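PDB 4ZZF: flagellar basal body rod modification protein, which is probably required for assembly of the flagellar hook, perhaps as a scaffold, and is represented here by a truncated fragment that includes its Ig-like domain. Local coordinates for residues A[123-128]-A[132-137]; A[7-12]-A[28-33]; A[15-18]-A[24-27]; A[111-116]-A[138-143]; A[57-62]-A[90-95]. All blocks are in the same frame, centred on the assembly; numbering follows the deposited sequence.

Contact 1 of 5, residues A[123-128]-A[132-137]; sequences PMLRMG and LPIDSA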
# COMPACT_ATOMS: atom_id res chain seq x y z
N PRO A 123 -14.80 9.17 5.78
CA PRO A 123 -13.61 8.50 6.30
C PRO A 123 -13.06 9.17 7.57
O PRO A 123 -12.93 10.39 7.62
CB PRO A 123 -12.60 8.59 5.14
CG PRO A 123 -13.39 9.03 3.94
CD PRO A 123 -14.53 9.83 4.49
N MET A 124 -12.78 8.35 8.57
CA MET A 124 -12.12 8.76 9.80
C MET A 124 -10.83 7.96 10.02
O MET A 124 -10.75 6.79 9.65
CB MET A 124 -13.04 8.56 11.01
CG MET A 124 -14.45 9.06 10.79
SD MET A 124 -14.53 10.85 10.79
CE MET A 124 -14.37 11.16 12.55
N LEU A 125 -9.84 8.58 10.63
CA LEU A 125 -8.62 7.89 11.01
C LEU A 125 -8.65 7.50 12.48
O LEU A 125 -8.89 8.35 13.34
CB LEU A 125 -7.41 8.77 10.75
CG LEU A 125 -7.20 9.34 9.36
CD1 LEU A 125 -6.03 10.34 9.41
CD2 LEU A 125 -6.92 8.20 8.39
N ARG A 126 -8.39 6.24 12.78
CA ARG A 126 -8.23 5.86 14.17
C ARG A 126 -6.75 5.93 14.54
O ARG A 126 -5.93 5.23 13.96
CB ARG A 126 -8.78 4.47 14.47
CG ARG A 126 -8.57 4.08 15.94
CD ARG A 126 -8.69 2.58 16.19
NE ARG A 126 -10.02 2.07 15.85
CZ ARG A 126 -11.10 2.24 16.61
NH1 ARG A 126 -11.02 2.92 17.76
NH2 ARG A 126 -12.28 1.74 16.21
N MET A 127 -6.45 6.78 15.52
CA MET A 127 -5.09 7.02 15.99
C MET A 127 -5.07 6.93 17.51
O MET A 127 -5.31 7.92 18.20
CB MET A 127 -4.60 8.39 15.53
CG MET A 127 -4.71 8.59 14.02
SD MET A 127 -4.39 10.26 13.44
CE MET A 127 -2.81 10.58 14.22
N GLY A 128 -4.77 5.75 18.03
CA GLY A 128 -4.87 5.52 19.45
C GLY A 128 -6.32 5.69 19.85
O GLY A 128 -7.21 5.20 19.16
N LEU A 132 -10.26 10.87 14.11
CA LEU A 132 -10.17 12.17 13.46
C LEU A 132 -10.53 12.10 11.98
O LEU A 132 -10.24 11.11 11.32
CB LEU A 132 -8.76 12.74 13.62
CG LEU A 132 -8.26 12.99 15.05
CD1 LEU A 132 -6.79 13.34 15.03
CD2 LEU A 132 -9.07 14.11 15.71
N PRO A 133 -11.17 13.16 11.47
CA PRO A 133 -11.53 13.26 10.05
C PRO A 133 -10.30 13.32 9.19
O PRO A 133 -9.30 13.89 9.60
CB PRO A 133 -12.30 14.58 9.96
CG PRO A 133 -12.58 14.99 11.36
CD PRO A 133 -11.53 14.37 12.22
N ILE A 134 -10.39 12.75 7.99
CA ILE A 134 -9.33 12.75 6.99
C ILE A 134 -8.76 14.13 6.69
O ILE A 134 -7.55 14.29 6.51
CB ILE A 134 -9.82 12.14 5.68
CG1 ILE A 134 -10.02 10.66 5.87
CG2 ILE A 134 -8.82 12.36 4.56
CD1 ILE A 134 -8.74 9.96 6.12
N ASP A 135 -9.64 15.13 6.62
CA ASP A 135 -9.21 16.46 6.21
C ASP A 135 -8.46 17.17 7.32
O ASP A 135 -7.92 18.25 7.12
CB ASP A 135 -10.40 17.30 5.74
CG ASP A 135 -11.60 17.18 6.67
OD1 ASP A 135 -11.70 17.99 7.63
OD2 ASP A 135 -12.43 16.25 6.46
N SER A 136 -8.41 16.57 8.50
CA SER A 136 -7.58 17.14 9.55
C SER A 136 -6.11 16.75 9.32
O SER A 136 -5.22 17.31 9.93
CB SER A 136 -8.04 16.70 10.93
OG SER A 136 -7.52 15.42 11.25
N ALA A 137 -5.86 15.80 8.42
CA ALA A 137 -4.51 15.31 8.20
C ALA A 137 -3.71 16.23 7.28
O ALA A 137 -4.15 16.53 6.17
CB ALA A 137 -4.53 13.92 7.64
O HOH W 1 -13.02 13.62 6.63
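L125 and L132 face each other as a hydrogen-bonded pair of an antiparallel hairpin: L125 N donates to L132 O at 2.7 Å, and L132 N returns a bond to L125 O at 3.0 Å. The side chain of L125 then ties this ladder to the turn beyond it. Its CB passes L132 O at 3.7 Å. CG, set anti to the carbonyl carbon (chi1 -55°), comes within 3.6 Å of I134 CD1. CD2 presses on that same I134 CD1 at 3.4 Å, closer than ordinary van der Waals contact, the two side chains crossing nearly at right angles. The other branch, CD1, stops 4.3 Å from A137 CB. One residue along, the side chains of M124 and P133 diverge from a non-hydrogen-bonded pair, yet the bent methionine still lays SD 3.9 Å from P133 CA. After P133 the strand gives way to a 3-10 turn, and P133 O accepts from both the N and the OG of S136. The hairpin forms two strands of a three-stranded antiparallel sheet completed by strand 115-119; L125 also touches V113 and V116, while M127 and L132 rest on T12 of strand 9-12.

Contact 2 of 5, residues A[7-12]-A[28-33]; sequences GKIAET and SLFFDE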
# COMPACT_ATOMS: atom_id res chain seq x y z
N GLY A 7 -1.30 2.32 8.67
CA GLY A 7 0.09 1.95 8.86
C GLY A 7 1.05 3.10 8.65
O GLY A 7 2.25 2.96 8.90
N LYS A 8 0.55 4.24 8.19
CA LYS A 8 1.39 5.43 8.03
C LYS A 8 1.38 6.21 9.33
O LYS A 8 0.48 6.02 10.16
CB LYS A 8 0.92 6.33 6.88
CG LYS A 8 0.81 5.66 5.49
CD LYS A 8 2.16 5.19 4.97
CE LYS A 8 2.09 4.77 3.51
NZ LYS A 8 1.08 3.70 3.26
N ILE A 9 2.36 7.08 9.51
CA ILE A 9 2.27 8.09 10.55
C ILE A 9 1.55 9.26 9.93
O ILE A 9 1.87 9.67 8.80
CB ILE A 9 3.65 8.53 11.09
CG1 ILE A 9 4.47 7.32 11.52
CG2 ILE A 9 3.49 9.56 12.24
CD1 ILE A 9 4.06 6.76 12.85
N ALA A 10 0.56 9.77 10.65
CA ALA A 10 -0.17 10.96 10.21
C ALA A 10 0.13 12.12 11.16
O ALA A 10 0.20 11.93 12.37
CB ALA A 10 -1.66 10.69 10.16
N GLU A 11 0.37 13.29 10.59
CA GLU A 11 0.39 14.54 11.33
C GLU A 11 -0.97 15.21 11.06
O GLU A 11 -1.35 15.36 9.91
CB GLU A 11 1.54 15.46 10.87
CG GLU A 11 2.94 14.86 10.94
CD GLU A 11 3.53 14.92 12.34
OE1 GLU A 11 3.04 15.72 13.18
OE2 GLU A 11 4.46 14.14 12.64
N THR A 12 -1.72 15.59 12.09
CA THR A 12 -2.98 16.29 11.86
C THR A 12 -2.95 17.72 12.40
O THR A 12 -2.05 18.07 13.16
CB THR A 12 -4.19 15.57 12.49
OG1 THR A 12 -4.23 15.85 13.89
CG2 THR A 12 -4.12 14.09 12.25
N SER A 28 -3.84 11.08 24.78
CA SER A 28 -2.91 10.08 24.30
C SER A 28 -1.77 10.72 23.48
O SER A 28 -1.97 11.71 22.75
CB SER A 28 -3.68 9.04 23.48
OG SER A 28 -2.89 8.47 22.47
N LEU A 29 -0.56 10.19 23.66
CA LEU A 29 0.62 10.63 22.92
C LEU A 29 1.28 9.45 22.24
O LEU A 29 1.37 8.35 22.81
CB LEU A 29 1.63 11.31 23.85
CG LEU A 29 1.22 12.67 24.38
CD1 LEU A 29 2.31 13.21 25.33
CD2 LEU A 29 1.01 13.61 23.24
N PHE A 30 1.77 9.66 21.03
CA PHE A 30 2.42 8.57 20.30
C PHE A 30 3.93 8.71 20.36
O PHE A 30 4.48 9.74 19.94
CB PHE A 30 1.93 8.54 18.86
CG PHE A 30 2.54 7.45 18.03
CD1 PHE A 30 1.98 6.19 18.01
CD2 PHE A 30 3.69 7.68 17.27
CE1 PHE A 30 2.55 5.18 17.23
CE2 PHE A 30 4.25 6.69 16.51
CZ PHE A 30 3.68 5.43 16.49
N PHE A 31 4.60 7.67 20.86
CA PHE A 31 6.06 7.66 20.91
C PHE A 31 6.64 6.72 19.84
O PHE A 31 6.45 5.51 19.88
CB PHE A 31 6.55 7.29 22.32
CG PHE A 31 6.17 8.31 23.35
CD1 PHE A 31 4.91 8.28 23.95
CD2 PHE A 31 7.04 9.34 23.68
CE1 PHE A 31 4.53 9.23 24.88
CE2 PHE A 31 6.67 10.31 24.61
CZ PHE A 31 5.41 10.26 25.22
N ASP A 32 7.33 7.33 18.88
CA ASP A 32 7.90 6.62 17.73
C ASP A 32 8.98 5.61 18.10
O ASP A 32 9.22 4.66 17.37
CB ASP A 32 8.47 7.65 16.75
CG ASP A 32 7.45 8.74 16.42
OD1 ASP A 32 7.19 9.61 17.29
OD2 ASP A 32 6.89 8.71 15.31
N GLU A 33 9.63 5.86 19.24
CA GLU A 33 10.68 5.02 19.79
C GLU A 33 10.35 4.74 21.23
O GLU A 33 9.69 5.57 21.87
CB GLU A 33 12.05 5.71 19.75
CG GLU A 33 12.71 5.83 18.42
CD GLU A 33 14.08 6.47 18.56
OE1 GLU A 33 14.55 6.60 19.72
OE2 GLU A 33 14.66 6.87 17.53
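I9 and F30 cross at a slant, and one methyl does the touching: I9 CD1 lies 3.7 Å from F30 CE2, and its distance to F30 CZ is 3.9 Å, so it sits by the ring bond that joins these two atoms. Each side chain leans toward the opposite segment. F30 places CG anti to its backbone N (chi1 -180°), which carries the ring out across the gap, and I9 answers with CG1 anti to its carbonyl carbon. The backbones remain well apart, I9 CA and D32 CA being 9.2 Å from each other, so the two strands are not paired and side chains alone bridge them. Here the geometry is that of a junction between two beta modules. Strand 9-12 pairs with 137-141, probably in the Tudor-like domain known from FlgD relatives, whereas strand 25-31 pairs with 67-73 in the Ig-like domain. F30 is held from its own side by an edge-to-face stack with Y68. D32 brings a carboxylate to the same spot: its OD2 lies in the plane of the phenyl ring, at the edge, and I9 CD1 passes that oxygen at 4.2 Å. This OD2 is engaged in a salt bridge with R110, whose NE also binds E11. The two acids, with E11 OE2 and D32 OD2 6.5 Å apart, thus share one guanidinium group, which probably offsets their mutual repulsion; the second carboxylate oxygen of E11 goes to R107.

Contact 3 of 5, residues A[15-18]-A[24-27]; sequences SGAN and KLSF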
# COMPACT_ATOMS: atom_id res chain seq x y z
N SER A 15 -3.95 19.89 17.56
CA SER A 15 -2.79 19.92 18.45
C SER A 15 -3.14 20.17 19.93
O SER A 15 -2.27 20.14 20.79
CB SER A 15 -1.81 20.99 17.99
OG SER A 15 -2.43 22.27 18.04
N GLY A 16 -4.42 20.43 20.21
CA GLY A 16 -4.83 20.73 21.57
C GLY A 16 -5.99 19.88 22.04
O GLY A 16 -6.69 19.29 21.23
N ALA A 17 -6.19 19.82 23.35
CA ALA A 17 -7.35 19.16 23.93
C ALA A 17 -8.14 20.15 24.77
O ALA A 17 -7.60 21.15 25.26
CB ALA A 17 -6.93 17.98 24.77
N ASN A 18 -9.43 19.88 24.97
CA ASN A 18 -10.25 20.80 25.75
C ASN A 18 -10.33 20.46 27.23
O ASN A 18 -10.67 19.33 27.59
CB ASN A 18 -11.66 20.86 25.18
CG ASN A 18 -12.57 21.76 25.99
OD1 ASN A 18 -13.36 21.29 26.82
ND2 ASN A 18 -12.44 23.07 25.79
N LYS A 24 -11.14 15.88 34.90
CA LYS A 24 -9.87 15.37 34.41
C LYS A 24 -9.84 15.33 32.89
O LYS A 24 -10.88 15.26 32.23
CB LYS A 24 -9.60 13.96 34.96
CG LYS A 24 -10.00 12.87 33.96
CD LYS A 24 -9.59 11.46 34.36
CE LYS A 24 -9.88 11.15 35.83
NZ LYS A 24 -9.69 9.70 36.12
N LEU A 25 -8.64 15.35 32.33
CA LEU A 25 -8.52 15.22 30.90
C LEU A 25 -7.70 13.98 30.56
O LEU A 25 -6.53 13.89 30.90
CB LEU A 25 -7.87 16.46 30.30
CG LEU A 25 -7.68 16.34 28.80
CD1 LEU A 25 -9.04 16.31 28.10
CD2 LEU A 25 -6.83 17.49 28.32
N SER A 26 -8.34 13.02 29.90
CA SER A 26 -7.61 11.89 29.35
C SER A 26 -7.08 12.31 28.00
O SER A 26 -7.77 13.00 27.25
CB SER A 26 -8.51 10.66 29.20
OG SER A 26 -8.79 10.10 30.47
N PHE A 27 -5.84 11.93 27.70
CA PHE A 27 -5.27 12.19 26.38
C PHE A 27 -4.18 11.17 26.06
O PHE A 27 -3.67 10.47 26.94
CB PHE A 27 -4.70 13.62 26.31
CG PHE A 27 -3.45 13.82 27.13
CD1 PHE A 27 -3.54 14.20 28.46
CD2 PHE A 27 -2.20 13.61 26.58
CE1 PHE A 27 -2.39 14.37 29.22
CE2 PHE A 27 -1.05 13.79 27.33
CZ PHE A 27 -1.15 14.17 28.64
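A17 and L25 bring together strands from the two sheets of the Ig-like beta sandwich: 16-19 is hydrogen-bonded to 86-94, and 25-31 to 67-73. No backbone bond joins the two segments themselves. Their nearest alpha carbons, A17 CA to F27 CA, are 7.7 Å apart, a gap too wide for a ladder and one that side chains must fill. The tight part is small and lies with one leucine, both of whose methyls make close contacts. L25 sets CG anti to its backbone N (chi1 178°) and sends the two methyls to different targets on 15-18, one a side chain and the other a backbone carbonyl. CD2 packs on A17 CB at 3.6 Å, methyl against methyl, and both of these residues turn their CB toward the opposite strand. Further in, F27 starts out toward 15-18 but leads its ring away to meet the ring of F71, their planes inclined by about 25°. F27 and A17 both touch I108. Outward, the packing thins quickly. The loose side is the side chain of N18, which turns its CB away from 24-27 and lies against N87 on the adjoining strand. K24, an exposed residue, directs its ammonium group to a salt bridge with E72 on strand 67-73. The backbone of N18, unlike its side chain, stays close: its carbonyl oxygen, N18 O, meets the second leucine methyl, L25 CD1, at 3.5 Å.

Contact 4 of 5, residues A[111-116]-A[138-143]; sequences GEVESV and IEFYQP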
# COMPACT_ATOMS: atom_id res chain seq x y z
N GLY A 111 0.54 10.33 14.90
CA GLY A 111 0.86 8.97 15.27
C GLY A 111 0.45 7.99 14.20
O GLY A 111 -0.06 8.37 13.13
N GLU A 112 0.69 6.72 14.48
CA GLU A 112 0.36 5.69 13.52
C GLU A 112 -1.14 5.63 13.29
O GLU A 112 -1.93 5.70 14.23
CB GLU A 112 0.86 4.34 13.99
CG GLU A 112 0.68 3.26 12.93
CD GLU A 112 1.32 1.94 13.32
OE1 GLU A 112 1.29 1.58 14.52
OE2 GLU A 112 1.84 1.25 12.41
N VAL A 113 -1.53 5.51 12.03
CA VAL A 113 -2.93 5.28 11.72
C VAL A 113 -3.25 3.81 11.87
O VAL A 113 -2.77 2.98 11.10
CB VAL A 113 -3.28 5.73 10.31
CG1 VAL A 113 -4.76 5.47 10.04
CG2 VAL A 113 -2.92 7.21 10.15
N GLU A 114 -4.06 3.48 12.87
CA GLU A 114 -4.31 2.09 13.20
C GLU A 114 -5.47 1.48 12.41
O GLU A 114 -5.53 0.27 12.20
CB GLU A 114 -4.57 1.95 14.70
CG GLU A 114 -3.40 2.42 15.54
CD GLU A 114 -3.69 2.35 17.02
OE1 GLU A 114 -4.62 3.04 17.47
OE2 GLU A 114 -2.98 1.59 17.72
N SER A 115 -6.40 2.32 11.98
CA SER A 115 -7.48 1.83 11.14
C SER A 115 -8.13 3.01 10.48
O SER A 115 -7.94 4.15 10.90
CB SER A 115 -8.51 1.02 11.96
OG SER A 115 -9.43 1.86 12.63
N VAL A 116 -8.88 2.75 9.42
CA VAL A 116 -9.73 3.75 8.79
C VAL A 116 -11.17 3.32 8.99
O VAL A 116 -11.53 2.19 8.70
CB VAL A 116 -9.43 3.92 7.29
CG1 VAL A 116 -10.57 4.67 6.59
CG2 VAL A 116 -8.12 4.64 7.10
N ILE A 138 -2.54 16.67 7.74
CA ILE A 138 -1.72 17.57 6.94
C ILE A 138 -0.49 16.90 6.32
O ILE A 138 0.09 17.43 5.37
CB ILE A 138 -1.26 18.79 7.76
CG1 ILE A 138 -0.40 18.36 8.95
CG2 ILE A 138 -2.46 19.63 8.20
CD1 ILE A 138 -0.18 19.51 9.98
N GLU A 139 -0.09 15.74 6.84
CA GLU A 139 1.08 15.03 6.32
C GLU A 139 1.05 13.55 6.65
O GLU A 139 0.60 13.18 7.73
CB GLU A 139 2.37 15.65 6.87
CG GLU A 139 3.58 15.18 6.11
CD GLU A 139 4.89 15.73 6.62
OE1 GLU A 139 4.94 16.29 7.74
OE2 GLU A 139 5.88 15.60 5.86
N PHE A 140 1.54 12.70 5.73
CA PHE A 140 1.75 11.28 6.02
C PHE A 140 3.15 10.82 5.64
O PHE A 140 3.70 11.27 4.63
CB PHE A 140 0.76 10.38 5.28
CG PHE A 140 -0.68 10.62 5.63
CD1 PHE A 140 -1.42 11.61 4.97
CD2 PHE A 140 -1.33 9.83 6.57
CE1 PHE A 140 -2.75 11.80 5.27
CE2 PHE A 140 -2.65 10.02 6.88
CZ PHE A 140 -3.37 11.00 6.23
N TYR A 141 3.70 9.91 6.44
CA TYR A 141 4.98 9.27 6.12
C TYR A 141 5.07 7.89 6.79
O TYR A 141 4.23 7.54 7.62
CB TYR A 141 6.17 10.17 6.54
CG TYR A 141 6.10 10.70 7.95
CD1 TYR A 141 6.65 9.97 9.02
CD2 TYR A 141 5.51 11.92 8.23
CE1 TYR A 141 6.59 10.45 10.33
CE2 TYR A 141 5.45 12.41 9.54
CZ TYR A 141 5.99 11.68 10.58
OH TYR A 141 5.93 12.16 11.87
N GLN A 142 6.07 7.11 6.41
CA GLN A 142 6.24 5.77 6.96
C GLN A 142 6.96 5.82 8.31
O GLN A 142 7.85 6.64 8.51
CB GLN A 142 7.00 4.90 5.95
CG GLN A 142 6.05 4.07 5.07
CD GLN A 142 6.65 3.65 3.72
OE1 GLN A 142 7.83 3.89 3.44
NE2 GLN A 142 5.82 3.01 2.88
N PRO A 143 6.53 4.96 9.25
CA PRO A 143 7.09 4.82 10.60
C PRO A 143 8.57 4.51 10.54
O PRO A 143 8.96 3.98 9.50
CB PRO A 143 6.36 3.62 11.19
CG PRO A 143 5.17 3.46 10.38
CD PRO A 143 5.48 3.97 9.00
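V113 and F140 are brought together by their first torsions: the valine holds CG1 anti to its backbone N (chi1 -180°), leaving CG2 for the ring, while the phenylalanine places CG anti to its carbonyl carbon (chi1 -61°) and swings its end closer to 111-116. V113 CG2 then sits at the edge of the F140 ring, near its plane, 4.3 Å from F140 CE2. Both residues are buried, and both also touch A10 of strand 9-12, so the alanine makes the third side of a small apolar cluster. Near the other end an extended E112 passes the proline ring, with E112 OE2 and P143 CG 4.5 Å apart, a loose contact beside the buried one. The backbone is irregular close by on each segment. E114 and S115 form a classic beta bulge opposite R126, and I138 with E139 forms another opposite E11. The chain turns a corner at G111, so that the strands before and after it lie in different sheets or faces. Beyond it, strand 115-119 runs beside 122-127, and strand 137-141 beside 9-12. Both sheets run on across subunit boundaries: E139 and F140 pair antiparallel with a strand of the third subunit, and V116 with a strand of the second.

Contact 5 of 5, residues A[57-62]-A[90-95]; sequences IPLKDY and IKAEYN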
# COMPACT_ATOMS: atom_id res chain seq x y z
N ILE A 57 4.58 17.27 33.09
CA ILE A 57 4.44 15.93 33.61
C ILE A 57 5.67 15.11 33.21
O ILE A 57 5.92 14.91 32.02
CB ILE A 57 3.18 15.26 33.06
CG1 ILE A 57 1.96 16.14 33.33
CG2 ILE A 57 3.00 13.87 33.65
CD1 ILE A 57 0.69 15.54 32.80
N PRO A 58 6.44 14.64 34.21
CA PRO A 58 7.65 13.84 33.94
C PRO A 58 7.35 12.48 33.30
O PRO A 58 6.42 11.79 33.71
CB PRO A 58 8.27 13.66 35.34
CG PRO A 58 7.13 13.82 36.29
CD PRO A 58 6.23 14.86 35.65
N LEU A 59 8.14 12.10 32.30
CA LEU A 59 7.94 10.83 31.60
C LEU A 59 8.86 9.71 32.10
O LEU A 59 8.74 8.56 31.66
CB LEU A 59 8.13 11.03 30.10
CG LEU A 59 6.94 11.66 29.38
CD1 LEU A 59 7.24 11.82 27.91
CD2 LEU A 59 5.70 10.79 29.57
N LYS A 60 9.76 10.07 33.01
CA LYS A 60 10.65 9.14 33.72
C LYS A 60 10.07 7.74 33.93
O LYS A 60 10.69 6.72 33.59
CB LYS A 60 11.02 9.76 35.08
CG LYS A 60 12.09 9.09 35.88
CD LYS A 60 12.51 10.03 37.02
CE LYS A 60 13.09 9.25 38.20
NZ LYS A 60 13.45 10.15 39.34
N ASP A 61 8.86 7.69 34.48
CA ASP A 61 8.26 6.42 34.89
C ASP A 61 7.81 5.58 33.71
O ASP A 61 7.45 4.42 33.88
CB ASP A 61 7.07 6.66 35.83
CG ASP A 61 7.50 7.20 37.18
OD1 ASP A 61 8.56 6.77 37.69
OD2 ASP A 61 6.79 8.07 37.74
N TYR A 62 7.82 6.15 32.51
CA TYR A 62 7.32 5.42 31.35
C TYR A 62 8.46 4.82 30.58
O TYR A 62 8.32 4.44 29.41
CB TYR A 62 6.46 6.33 30.47
CG TYR A 62 5.18 6.75 31.15
CD1 TYR A 62 5.16 7.83 32.02
CD2 TYR A 62 4.00 6.03 30.97
CE1 TYR A 62 4.00 8.21 32.67
CE2 TYR A 62 2.83 6.39 31.62
CZ TYR A 62 2.84 7.49 32.47
OH TYR A 62 1.68 7.87 33.11
N ILE A 90 -0.77 20.06 24.06
CA ILE A 90 0.02 19.07 24.77
C ILE A 90 1.11 18.51 23.86
O ILE A 90 0.83 18.05 22.74
CB ILE A 90 -0.85 17.93 25.30
CG1 ILE A 90 -1.94 18.49 26.22
CG2 ILE A 90 0.00 16.91 26.04
CD1 ILE A 90 -2.88 17.45 26.78
N LYS A 91 2.36 18.62 24.32
CA LYS A 91 3.55 18.15 23.60
C LYS A 91 4.41 17.34 24.55
O LYS A 91 4.16 17.30 25.75
CB LYS A 91 4.39 19.31 23.06
CG LYS A 91 3.61 20.41 22.41
CD LYS A 91 4.53 21.40 21.72
CE LYS A 91 5.52 22.03 22.67
NZ LYS A 91 6.12 23.25 22.03
N ALA A 92 5.44 16.70 24.01
CA ALA A 92 6.37 15.95 24.83
C ALA A 92 7.76 15.94 24.22
O ALA A 92 7.93 16.09 23.01
CB ALA A 92 5.88 14.51 25.04
N GLU A 93 8.76 15.75 25.07
CA GLU A 93 10.13 15.61 24.64
C GLU A 93 10.69 14.38 25.31
O GLU A 93 10.40 14.15 26.48
CB GLU A 93 10.95 16.84 25.02
CG GLU A 93 10.64 18.05 24.16
CD GLU A 93 11.72 19.10 24.27
OE1 GLU A 93 12.10 19.42 25.42
OE2 GLU A 93 12.21 19.56 23.21
N TYR A 94 11.49 13.60 24.59
CA TYR A 94 12.05 12.38 25.15
C TYR A 94 13.25 11.93 24.33
O TYR A 94 13.41 12.34 23.17
CB TYR A 94 10.99 11.28 25.23
CG TYR A 94 10.57 10.77 23.86
CD1 TYR A 94 9.85 11.57 22.99
CD2 TYR A 94 10.92 9.49 23.44
CE1 TYR A 94 9.48 11.11 21.73
CE2 TYR A 94 10.54 9.02 22.19
CZ TYR A 94 9.83 9.83 21.34
OH TYR A 94 9.47 9.38 20.09
N ASN A 95 14.11 11.12 24.95
CA ASN A 95 15.30 10.55 24.31
C ASN A 95 16.25 11.58 23.75
O ASN A 95 16.41 11.70 22.55
CB ASN A 95 14.88 9.58 23.20
CG ASN A 95 14.19 8.34 23.76
OD1 ASN A 95 13.92 8.28 24.95
ND2 ASN A 95 13.91 7.37 22.90
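L59 touches segment 90-95 through a single methyl. Its CD1 lies 4.2 Å from A92 CB and the same distance, 4.2 Å, from the carbonyl oxygen E93 O, so one branch of the leucine lies against both the alanine methyl and the backbone of the next residue. Both L59 and A92 turn their CB toward the opposing segment. The torsion of L59 puts CG anti to its carbonyl carbon (chi1 -79°), which points the branch inward from the end of strand 53-58. Next comes the backbone of L59: its carbonyl oxygen, L59 O, takes a hydrogen bond from Y62 N at 2.7 Å, and the same oxygen lies in the plane of the Y62 ring, at its edge. That ring in turn stacks edge-to-face with F71. Around the methyl pair, L59 is flanked by P42, I44, F31 and F71, while A92 packs on L29. Farther out, the ring of Y94 meets F31 edge-to-face. Strands 53-58 and 86-94 do not bond to each other; 43-47 runs antiparallel to both. L59 thus reaches past this shared neighbour into a core bounded also by strands 25-31 and 67-73, the interior of the Ig-like beta sandwich.

In the fold
The five contacts divide between two modules. Contacts 1 and 4, with centres about 9 Å apart, share the sheet of strands 115-119 and 122-127, where R126 O and E114 N lie 2.8 Å apart. Contacts 3 and 5 belong to the Ig-like sandwich and meet where F27 CE2 lies 3.5 Å from I90 CG2. Contact 2 connects the two groups: its centre is about 6 Å from that of contact 4, and the atoms E11 OE2 and Y141 OH, 2.6 Å apart, join them, while F31 and Y94 link it to contact 5. Contacts 1 and 5 lie on opposite sides of the chain's centre, their centres about 24 Å apart.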